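Local coordinates for hexapeptide transferase family protein (Anaplasma phagocytophilum, PDB 3IXC), which probably acts as a transferase of the hexapeptide-repeat family and binds magnesium ions between subunits of a trimer built from left-handed beta helices, at residues A[50-55]-A[64-69]; A[94-99]-A[111-116]; A[128-133]-A[145-150]; A[138-143]-A[154-159]. All coordinates share one frame; numbering follows the deposited sequence. Where two conformers were deposited one is given.

Interaction 1 (A[50-55]-A[64-69]); sequences GDVCIG and TVLRGD
Val52 and Leu66 meet with their side chains crossing at about a right angle. Val52 CB starts toward strand 65-68 and splits into two branches with separate tasks. CG1 lies anti to the backbone N (chi1 180°) and meets the methyl CD1 of Leu66 at 4.1 Å. CG2, beside the backbone N, turns to the facing main chain. It rests 3.8 Å from Leu66 O and 3.9 Å from Gly68 N. Further along, Ile54 and Leu66 reach toward each other tip to tip, CD1 to CD1 at 3.6 Å in the deposited conformer described here. The two strands run at 133° to each other and belong to different sheets. They form neighbouring walls of a left-handed beta helix, and these aliphatic groups fill its interior between the walls. The chain bends at Gly50 and Asp51, and again at Asp69. At this corner Asp51 N donates to Gly68 O at 2.9 Å, a nearly straight bond with the donor tilted from the carbonyl plane. Arg67 points away from segment 50-55. Its NH2 grips the syn lone pair of Asp69 OD2 at 2.9 Å, in the guanidinium plane. The same guanidinium also makes a salt bridge to Asp83 of the second subunit. Asp69 OD1 is hydrogen-bonded to NE2 of His88, a magnesium ligand, and so probably helps to orient that ring from the second shell.

Interaction 2 (A[94-99]-A[111-116]); sequences GDTVIG and HACTLG. With MG (magnesium ion), chain B.
The imidazole of His111, whose backbone passes beside Thr96, binds a magnesium ion through NE2 at 2.4 Å, the metal tilted out of the ring plane in the copy described here. His106 of the second subunit meets the ring with planes at about 70°, and Asp129 of the same chain also touches it. Beyond the histidine, the two segments pair as parallel strands of successive coils in the beta helix. Val97 binds both ways: its N donates to Cys113 O, and its O accepts from Leu115 N at 2.9 Å. Gly99 N then reaches Leu115 O. CG1 of Ile98 (chi1 -59°) and CG of Leu115 both stand anti to the carbonyl carbon. This lays the two chains alongside each other, pointing into the core, with Ile98 CG1 and Leu115 CD1 4.1 Å apart. On the other face a water donates to Asp95 O at 2.8 Å and is hydrogen-bonded to Thr114 OG1. This water links the loop before strand 96-98 to strand 114-115. His88 of this chain and His106 of the second subunit also bind the metal, as does a water. Three histidine nitrogens plus water recall the metal sites of gamma-class carbonic anhydrases, so the metal joins two subunits directly.

Interaction 3 (A[128-133]-A[145-150]); sequences MDRAVM and LTRGKI
Arg147, Leu145 and Met128 carry this contact between two stacked turns. Arg147 stretches out from CG to NE alongside Asp129, and the two side chains point the same way. Its CG packs on Met128 CB at 3.6 Å. Its CB and CG also pass close to Asp129 O. At the tip, Asp129 OD2 lies over one face of the guanidinium, 3.5 Å from NH2, with carboxylate and guanidinium planes 23° apart. A water at the guanidinium edge accepts from Arg147 NE at 3.2 Å and from Asp129 N. Arg147 is modelled in two copies, so its tip is only tentatively placed. Leu145 gives its carbonyl O to Met128 N at 2.9 Å. Its CG stands anti to the backbone N (chi1 -174°), which carries CD2 to Ala131 CB at 3.8 Å and to Met133 CG. CB and CG of Met128 lie against Leu145 O, CB at 3.4 Å. Residues 128-131 and 146-149 each form a type II turn, with Arg130 and Gly148 in the positive-phi place. One turn sits on the other, as at the corners of successive coils in a left-handed beta helix. Gly148 N donates to Asp129 O, and Val132 N to Lys149 O at 2.9 Å, where the parallel strand pairing resumes. No N-H of Arg147 points at the Asp129 carboxylate. The salt bridge therefore works by charge alone, while the bond from NE to water is directional.

Interaction 4 (A[138-143]-A[154-159]); sequences MLAAGS and GELWAG
Strands 138-139 and 155-159 pair in parallel, and three backbone bonds join the segments: Met138 N to Glu155 O, Trp157 N to Met138 O at 3.0 Å, and Ala140 N to Trp157 O at 2.9 Å. Met138 and Leu156 lie side by side on one face. The bend at chi3 of Met138 (67°) sets CE 3.7 Å from Leu156 CD1, while CG of the same methionine touches that methyl too. On the opposite face Leu139 crosses Trp157, and its CD1 meets Trp157 CB in the conformer described here. The indole leads away from segment 138-143. Its NE1 donates to Glu155 OE1 at 2.9 Å, meeting the oxygen from above the carboxylate plane, which probably limits the ring's rotation. Ala140 CB and Ala158 CB touch at 3.6 Å. Past them, residues 140-143 make a type II turn. Ser143 OG closes it by donating to Ala140 O at 2.6 Å. A water bridges the segments here, donating to Ala141 O and accepting from Gly159 N at 2.9 Å. Gly142 O is held by Arg160 of the same chain and weakly by Arg160 of the third subunit. The pair joins the last two coils on one wall of the left-handed beta helix. Strand 120-121 flanks 138-139, antiparallel strand 162-167 flanks 155-159, and Met138 touches Met168 just ahead of helix 170-188.

Overall arrangement
From the N terminus, interaction 1 comes first. It closes a short loop around one corner and joins two walls of an early coil. Interactions 2, 3 and 4 each close one full turn of the beta helix, and none nests in another. Interaction 2 pairs neighbouring coils in the middle. Interaction 3 follows in series and rests directly on it: Arg130 N and Ala112 O, and Gly116 N and Met133 O, are probably hydrogen-bonded. Interactions 3 and 4 cross, since their segments alternate along the chain. They tie different walls of the last coils and touch where Trp157 packs on Leu145. Interactions 1 and 4 lie on opposite sides of the chain's centre, their centres about 25 Å apart.

Interaction 1 (A[50-55]-A[64-69])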
# COMPACT_ATOMS: atom_id res chain seq x y z
N GLY A 50 -2.50 -2.98 20.26
CA GLY A 50 -1.55 -3.10 21.36
C GLY A 50 -0.99 -1.80 21.92
O GLY A 50 -1.74 -0.88 22.26
N ASP A 51 0.33 -1.75 22.04
CA ASP A 51 1.00 -0.69 22.78
C ASP A 51 1.20 0.52 21.89
O ASP A 51 2.29 0.76 21.38
CB ASP A 51 2.33 -1.20 23.32
CG ASP A 51 2.92 -0.31 24.41
OD1 ASP A 51 2.36 0.77 24.72
OD2 ASP A 51 3.96 -0.71 24.97
N VAL A 52 0.13 1.29 21.70
CA VAL A 52 0.18 2.46 20.83
C VAL A 52 -0.45 3.63 21.57
O VAL A 52 -1.52 3.48 22.16
CB VAL A 52 -0.61 2.23 19.52
CG1 VAL A 52 -0.56 3.46 18.62
CG2 VAL A 52 -0.08 1.00 18.76
N CYS A 53 0.24 4.77 21.55
CA CYS A 53 -0.27 6.01 22.14
C CYS A 53 -0.45 7.06 21.06
O CYS A 53 0.48 7.32 20.28
CB CYS A 53 0.69 6.54 23.21
SG CYS A 53 0.73 5.55 24.70
N ILE A 54 -1.64 7.66 21.01
CA ILE A 54 -2.01 8.64 19.99
C ILE A 54 -2.34 9.98 20.68
O ILE A 54 -3.28 10.03 21.49
CB ILE A 54 -3.27 8.19 19.19
CG1 ILE A 54 -3.09 6.79 18.58
CG2 ILE A 54 -3.61 9.20 18.09
CD1 ILE A 54 -2.07 6.73 17.47
N GLY A 55 -1.59 11.03 20.35
CA GLY A 55 -1.72 12.32 21.01
C GLY A 55 -2.85 13.22 20.55
O GLY A 55 -3.57 12.90 19.59
N THR A 64 -5.09 2.65 7.58
CA THR A 64 -3.81 2.67 8.27
C THR A 64 -3.78 1.59 9.36
O THR A 64 -4.79 1.30 10.01
CB THR A 64 -3.48 4.10 8.78
OG1 THR A 64 -3.19 4.92 7.64
CG2 THR A 64 -2.27 4.11 9.71
N VAL A 65 -2.61 0.98 9.52
CA VAL A 65 -2.42 -0.09 10.50
C VAL A 65 -1.25 0.31 11.38
O VAL A 65 -0.12 0.45 10.90
CB VAL A 65 -2.12 -1.45 9.81
CG1 VAL A 65 -1.90 -2.54 10.87
CG2 VAL A 65 -3.25 -1.85 8.86
N LEU A 66 -1.52 0.54 12.67
CA LEU A 66 -0.45 0.80 13.63
C LEU A 66 -0.38 -0.42 14.53
O LEU A 66 -1.18 -0.56 15.47
CB LEU A 66 -0.73 2.06 14.46
CG LEU A 66 -1.07 3.36 13.73
CD1 LEU A 66 -1.16 4.50 14.73
CD2 LEU A 66 -0.10 3.72 12.64
N ARG A 67 0.57 -1.30 14.24
CA ARG A 67 0.61 -2.61 14.91
C ARG A 67 1.69 -2.64 15.99
O ARG A 67 2.87 -2.90 15.72
CB ARG A 67 0.76 -3.74 13.88
CG ARG A 67 0.67 -5.14 14.50
CD ARG A 67 0.09 -6.19 13.54
NE ARG A 67 0.87 -6.40 12.32
CZ ARG A 67 1.93 -7.20 12.23
NH1 ARG A 67 2.54 -7.36 11.07
NH2 ARG A 67 2.38 -7.85 13.30
N GLY A 68 1.28 -2.34 17.22
CA GLY A 68 2.20 -2.28 18.35
C GLY A 68 2.16 -3.56 19.17
O GLY A 68 1.95 -3.52 20.39
N ASP A 69 2.36 -4.70 18.51
CA ASP A 69 2.32 -5.97 19.22
C ASP A 69 3.67 -6.30 19.87
O ASP A 69 3.74 -6.50 21.09
CB ASP A 69 1.73 -7.12 18.36
CG ASP A 69 2.26 -7.15 16.93
OD1 ASP A 69 3.31 -6.55 16.64
OD2 ASP A 69 1.60 -7.80 16.09

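Interaction 2 (A[94-99]-A[111-116])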
# COMPACT_ATOMS: atom_id res chain seq x y z
N GLY A 94 13.45 -2.13 19.94
CA GLY A 94 13.25 -1.11 18.91
C GLY A 94 11.81 -0.70 18.69
O GLY A 94 11.03 -1.42 18.06
N ASP A 95 11.44 0.47 19.18
CA ASP A 95 10.09 0.97 19.01
C ASP A 95 10.03 2.04 17.92
O ASP A 95 11.05 2.38 17.32
CB ASP A 95 9.54 1.52 20.32
CG ASP A 95 10.42 2.61 20.91
OD1 ASP A 95 11.42 3.00 20.27
OD2 ASP A 95 10.10 3.07 22.03
N THR A 96 8.82 2.55 17.68
CA THR A 96 8.59 3.62 16.70
C THR A 96 8.10 4.84 17.46
O THR A 96 7.05 4.80 18.10
CB THR A 96 7.56 3.21 15.64
OG1 THR A 96 7.99 2.01 15.00
CG2 THR A 96 7.38 4.31 14.58
N VAL A 97 8.88 5.91 17.40
CA VAL A 97 8.56 7.14 18.13
C VAL A 97 8.39 8.24 17.10
O VAL A 97 9.33 8.58 16.38
CB VAL A 97 9.66 7.52 19.14
CG1 VAL A 97 9.32 8.85 19.83
CG2 VAL A 97 9.83 6.41 20.19
N ILE A 98 7.17 8.75 17.00
CA ILE A 98 6.81 9.79 16.04
C ILE A 98 6.43 11.03 16.83
O ILE A 98 5.58 10.98 17.72
CB ILE A 98 5.66 9.33 15.12
CG1 ILE A 98 6.07 8.06 14.36
CG2 ILE A 98 5.27 10.44 14.13
CD1 ILE A 98 4.92 7.27 13.74
N GLY A 99 7.10 12.14 16.52
CA GLY A 99 6.95 13.38 17.28
C GLY A 99 5.67 14.13 16.96
O GLY A 99 4.70 13.56 16.45
N HIS A 111 9.07 1.40 10.12
CA HIS A 111 9.62 0.31 10.93
C HIS A 111 10.72 0.71 11.95
O HIS A 111 11.74 1.22 11.58
CB HIS A 111 10.32 -0.67 10.00
CG HIS A 111 9.68 -2.00 9.94
ND1 HIS A 111 10.39 -3.17 10.04
CD2 HIS A 111 8.39 -2.35 9.79
CE1 HIS A 111 9.56 -4.18 9.93
NE2 HIS A 111 8.34 -3.71 9.78
N ALA A 112 10.59 0.28 13.16
CA ALA A 112 11.28 0.84 14.36
C ALA A 112 12.15 2.09 14.16
O ALA A 112 13.36 2.05 14.37
CB ALA A 112 12.08 -0.27 15.05
N CYS A 113 11.51 3.19 13.79
CA CYS A 113 12.23 4.43 13.49
C CYS A 113 11.86 5.55 14.45
O CYS A 113 10.93 5.42 15.25
CB CYS A 113 11.98 4.86 12.04
SG CYS A 113 10.23 5.13 11.63
N THR A 114 12.59 6.66 14.36
CA THR A 114 12.31 7.83 15.19
C THR A 114 12.15 9.04 14.28
O THR A 114 13.06 9.35 13.50
CB THR A 114 13.45 8.07 16.20
OG1 THR A 114 13.59 6.91 17.02
CG2 THR A 114 13.15 9.28 17.08
N LEU A 115 11.01 9.71 14.37
CA LEU A 115 10.73 10.89 13.54
C LEU A 115 10.51 12.09 14.45
O LEU A 115 9.59 12.11 15.27
CB LEU A 115 9.49 10.66 12.66
CG LEU A 115 9.42 9.34 11.86
CD1 LEU A 115 8.15 9.31 11.03
CD2 LEU A 115 10.65 9.13 10.95
N GLY A 116 11.38 13.09 14.32
CA GLY A 116 11.32 14.27 15.17
C GLY A 116 10.14 15.16 14.83
O GLY A 116 9.49 14.98 13.80
MG MG B . 7.12 -5.57 10.60
O HOH W 1 12.44 4.72 17.94
O HOH W 2 7.21 -7.54 10.60

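Interaction 3 (A[128-133]-A[145-150])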
# COMPACT_ATOMS: atom_id res chain seq x y z
N MET A 128 13.19 2.41 7.47
CA MET A 128 13.64 1.13 8.03
C MET A 128 14.06 1.24 9.50
O MET A 128 14.23 2.35 10.03
CB MET A 128 14.79 0.54 7.20
CG MET A 128 14.48 0.32 5.72
SD MET A 128 13.46 -1.11 5.34
CE MET A 128 14.56 -2.45 5.77
N ASP A 129 14.25 0.08 10.13
CA ASP A 129 14.66 -0.03 11.53
C ASP A 129 15.84 0.88 11.85
O ASP A 129 16.82 0.92 11.11
CB ASP A 129 15.03 -1.49 11.88
CG ASP A 129 13.81 -2.35 12.22
OD1 ASP A 129 12.67 -1.84 12.30
OD2 ASP A 129 14.00 -3.57 12.43
N ARG A 130 15.72 1.61 12.96
CA ARG A 130 16.81 2.44 13.49
C ARG A 130 17.07 3.72 12.69
O ARG A 130 17.91 4.53 13.09
CB ARG A 130 18.12 1.64 13.67
CG ARG A 130 18.03 0.50 14.68
CD ARG A 130 19.37 -0.22 14.87
NE ARG A 130 19.69 -1.11 13.75
CZ ARG A 130 20.53 -0.83 12.77
NH1 ARG A 130 21.18 0.33 12.74
NH2 ARG A 130 20.75 -1.73 11.81
N ALA A 131 16.36 3.94 11.58
CA ALA A 131 16.48 5.22 10.89
C ALA A 131 15.94 6.35 11.77
O ALA A 131 15.06 6.13 12.60
CB ALA A 131 15.76 5.19 9.53
N VAL A 132 16.49 7.54 11.60
CA VAL A 132 16.09 8.71 12.38
C VAL A 132 15.87 9.87 11.43
O VAL A 132 16.72 10.13 10.58
CB VAL A 132 17.16 9.11 13.43
CG1 VAL A 132 16.78 10.42 14.14
CG2 VAL A 132 17.37 7.99 14.45
N MET A 133 14.74 10.55 11.58
CA MET A 133 14.59 11.87 10.98
C MET A 133 14.61 12.89 12.11
O MET A 133 13.81 12.81 13.05
CB MET A 133 13.29 11.97 10.17
CG MET A 133 13.32 11.11 8.92
SD MET A 133 11.84 11.28 7.91
CE MET A 133 12.04 12.96 7.32
N LEU A 145 14.39 4.93 3.07
CA LEU A 145 15.41 5.33 4.04
C LEU A 145 15.87 4.09 4.79
O LEU A 145 15.11 3.50 5.56
CB LEU A 145 14.85 6.38 5.01
CG LEU A 145 15.86 7.00 6.00
CD1 LEU A 145 16.97 7.74 5.26
CD2 LEU A 145 15.16 7.95 6.97
N THR A 146 17.13 3.71 4.56
CA THR A 146 17.62 2.40 5.00
C THR A 146 18.04 2.40 6.47
O THR A 146 18.08 3.46 7.11
CB THR A 146 18.74 1.88 4.08
OG1 THR A 146 19.82 2.83 4.06
CG2 THR A 146 18.21 1.70 2.66
N ARG A 147 18.35 1.21 7.00
CA ARG A 147 18.56 1.06 8.43
C ARG A 147 19.65 1.97 8.99
O ARG A 147 20.75 2.07 8.45
CB ARG A 147 18.80 -0.41 8.81
CG ARG A 147 17.54 -1.28 8.75
CD ARG A 147 17.80 -2.67 9.33
NE ARG A 147 16.59 -3.49 9.36
CZ ARG A 147 16.55 -4.73 9.83
NH1 ARG A 147 17.65 -5.30 10.30
NH2 ARG A 147 15.41 -5.41 9.82
N GLY A 148 19.31 2.67 10.07
CA GLY A 148 20.27 3.50 10.80
C GLY A 148 20.64 4.85 10.22
O GLY A 148 21.43 5.57 10.81
N LYS A 149 20.08 5.19 9.06
CA LYS A 149 20.40 6.47 8.41
C LYS A 149 19.75 7.62 9.17
O LYS A 149 18.65 7.46 9.71
CB LYS A 149 19.98 6.47 6.94
CG LYS A 149 20.79 5.53 6.05
CD LYS A 149 22.16 6.14 5.69
CE LYS A 149 23.00 5.20 4.82
NZ LYS A 149 23.82 4.24 5.61
N ILE A 150 20.45 8.75 9.21
CA ILE A 150 19.99 9.93 9.95
C ILE A 150 19.79 11.12 9.01
O ILE A 150 20.75 11.61 8.42
CB ILE A 150 21.01 10.35 11.06
CG1 ILE A 150 21.62 9.13 11.76
CG2 ILE A 150 20.35 11.30 12.06
CD1 ILE A 150 20.67 8.37 12.65
O HOH W 3 13.47 -2.67 8.97

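Interaction 4 (A[138-143]-A[154-159])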
# COMPACT_ATOMS: atom_id res chain seq x y z
N MET A 138 12.91 16.24 5.92
CA MET A 138 11.95 15.75 4.94
C MET A 138 12.50 14.64 4.06
O MET A 138 13.68 14.65 3.70
CB MET A 138 11.44 16.90 4.06
CG MET A 138 10.37 16.47 3.07
SD MET A 138 9.39 17.82 2.41
CE MET A 138 10.58 18.68 1.47
N LEU A 139 11.62 13.69 3.73
CA LEU A 139 11.90 12.64 2.79
C LEU A 139 10.97 12.84 1.59
O LEU A 139 9.75 13.01 1.77
CB LEU A 139 11.63 11.30 3.47
CG LEU A 139 12.23 10.01 2.92
CD1 LEU A 139 13.74 10.10 2.84
CD2 LEU A 139 11.79 8.85 3.81
N ALA A 140 11.53 12.83 0.38
CA ALA A 140 10.72 12.96 -0.84
C ALA A 140 9.80 11.76 -0.99
O ALA A 140 10.09 10.67 -0.47
CB ALA A 140 11.61 13.06 -2.05
N ALA A 141 8.70 11.95 -1.73
CA ALA A 141 7.82 10.84 -2.09
C ALA A 141 8.62 9.67 -2.66
O ALA A 141 9.59 9.87 -3.41
CB ALA A 141 6.79 11.30 -3.11
N GLY A 142 8.23 8.46 -2.28
CA GLY A 142 8.80 7.25 -2.86
C GLY A 142 10.20 6.92 -2.41
O GLY A 142 10.89 6.14 -3.07
N SER A 143 10.63 7.48 -1.28
CA SER A 143 11.97 7.22 -0.77
C SER A 143 12.06 5.92 0.00
O SER A 143 11.05 5.43 0.52
CB SER A 143 12.43 8.34 0.15
OG SER A 143 12.49 9.59 -0.52
N GLY A 154 16.41 20.26 8.56
CA GLY A 154 16.49 21.13 7.40
C GLY A 154 16.85 20.43 6.11
O GLY A 154 16.76 21.03 5.04
N GLU A 155 17.25 19.16 6.20
CA GLU A 155 17.63 18.40 5.00
C GLU A 155 16.44 17.74 4.30
O GLU A 155 15.48 17.31 4.95
CB GLU A 155 18.67 17.32 5.32
CG GLU A 155 19.95 17.86 5.93
CD GLU A 155 21.01 16.78 6.17
OE1 GLU A 155 20.66 15.58 6.21
OE2 GLU A 155 22.19 17.16 6.33
N LEU A 156 16.56 17.66 2.98
CA LEU A 156 15.68 16.86 2.14
C LEU A 156 16.48 15.68 1.59
O LEU A 156 17.53 15.87 0.97
CB LEU A 156 15.10 17.70 0.99
CG LEU A 156 14.33 16.94 -0.10
CD1 LEU A 156 13.10 16.21 0.46
CD2 LEU A 156 13.93 17.90 -1.22
N TRP A 157 16.00 14.48 1.86
CA TRP A 157 16.58 13.26 1.30
C TRP A 157 15.60 12.68 0.30
O TRP A 157 14.38 12.91 0.38
CB TRP A 157 16.86 12.24 2.40
CG TRP A 157 18.11 12.50 3.21
CD1 TRP A 157 18.58 13.71 3.67
CD2 TRP A 157 19.02 11.51 3.70
NE1 TRP A 157 19.72 13.53 4.40
CE2 TRP A 157 20.02 12.19 4.43
CE3 TRP A 157 19.09 10.11 3.59
CZ2 TRP A 157 21.09 11.52 5.05
CZ3 TRP A 157 20.15 9.44 4.20
CH2 TRP A 157 21.13 10.15 4.92
N ALA A 158 16.13 11.93 -0.66
CA ALA A 158 15.32 11.34 -1.72
C ALA A 158 16.02 10.12 -2.29
O ALA A 158 17.25 9.98 -2.18
CB ALA A 158 15.08 12.36 -2.84
N GLY A 159 15.23 9.26 -2.92
CA GLY A 159 15.78 8.12 -3.65
C GLY A 159 15.66 6.79 -2.95
O GLY A 159 15.10 6.70 -1.84
O HOH W 4 12.48 9.47 -3.85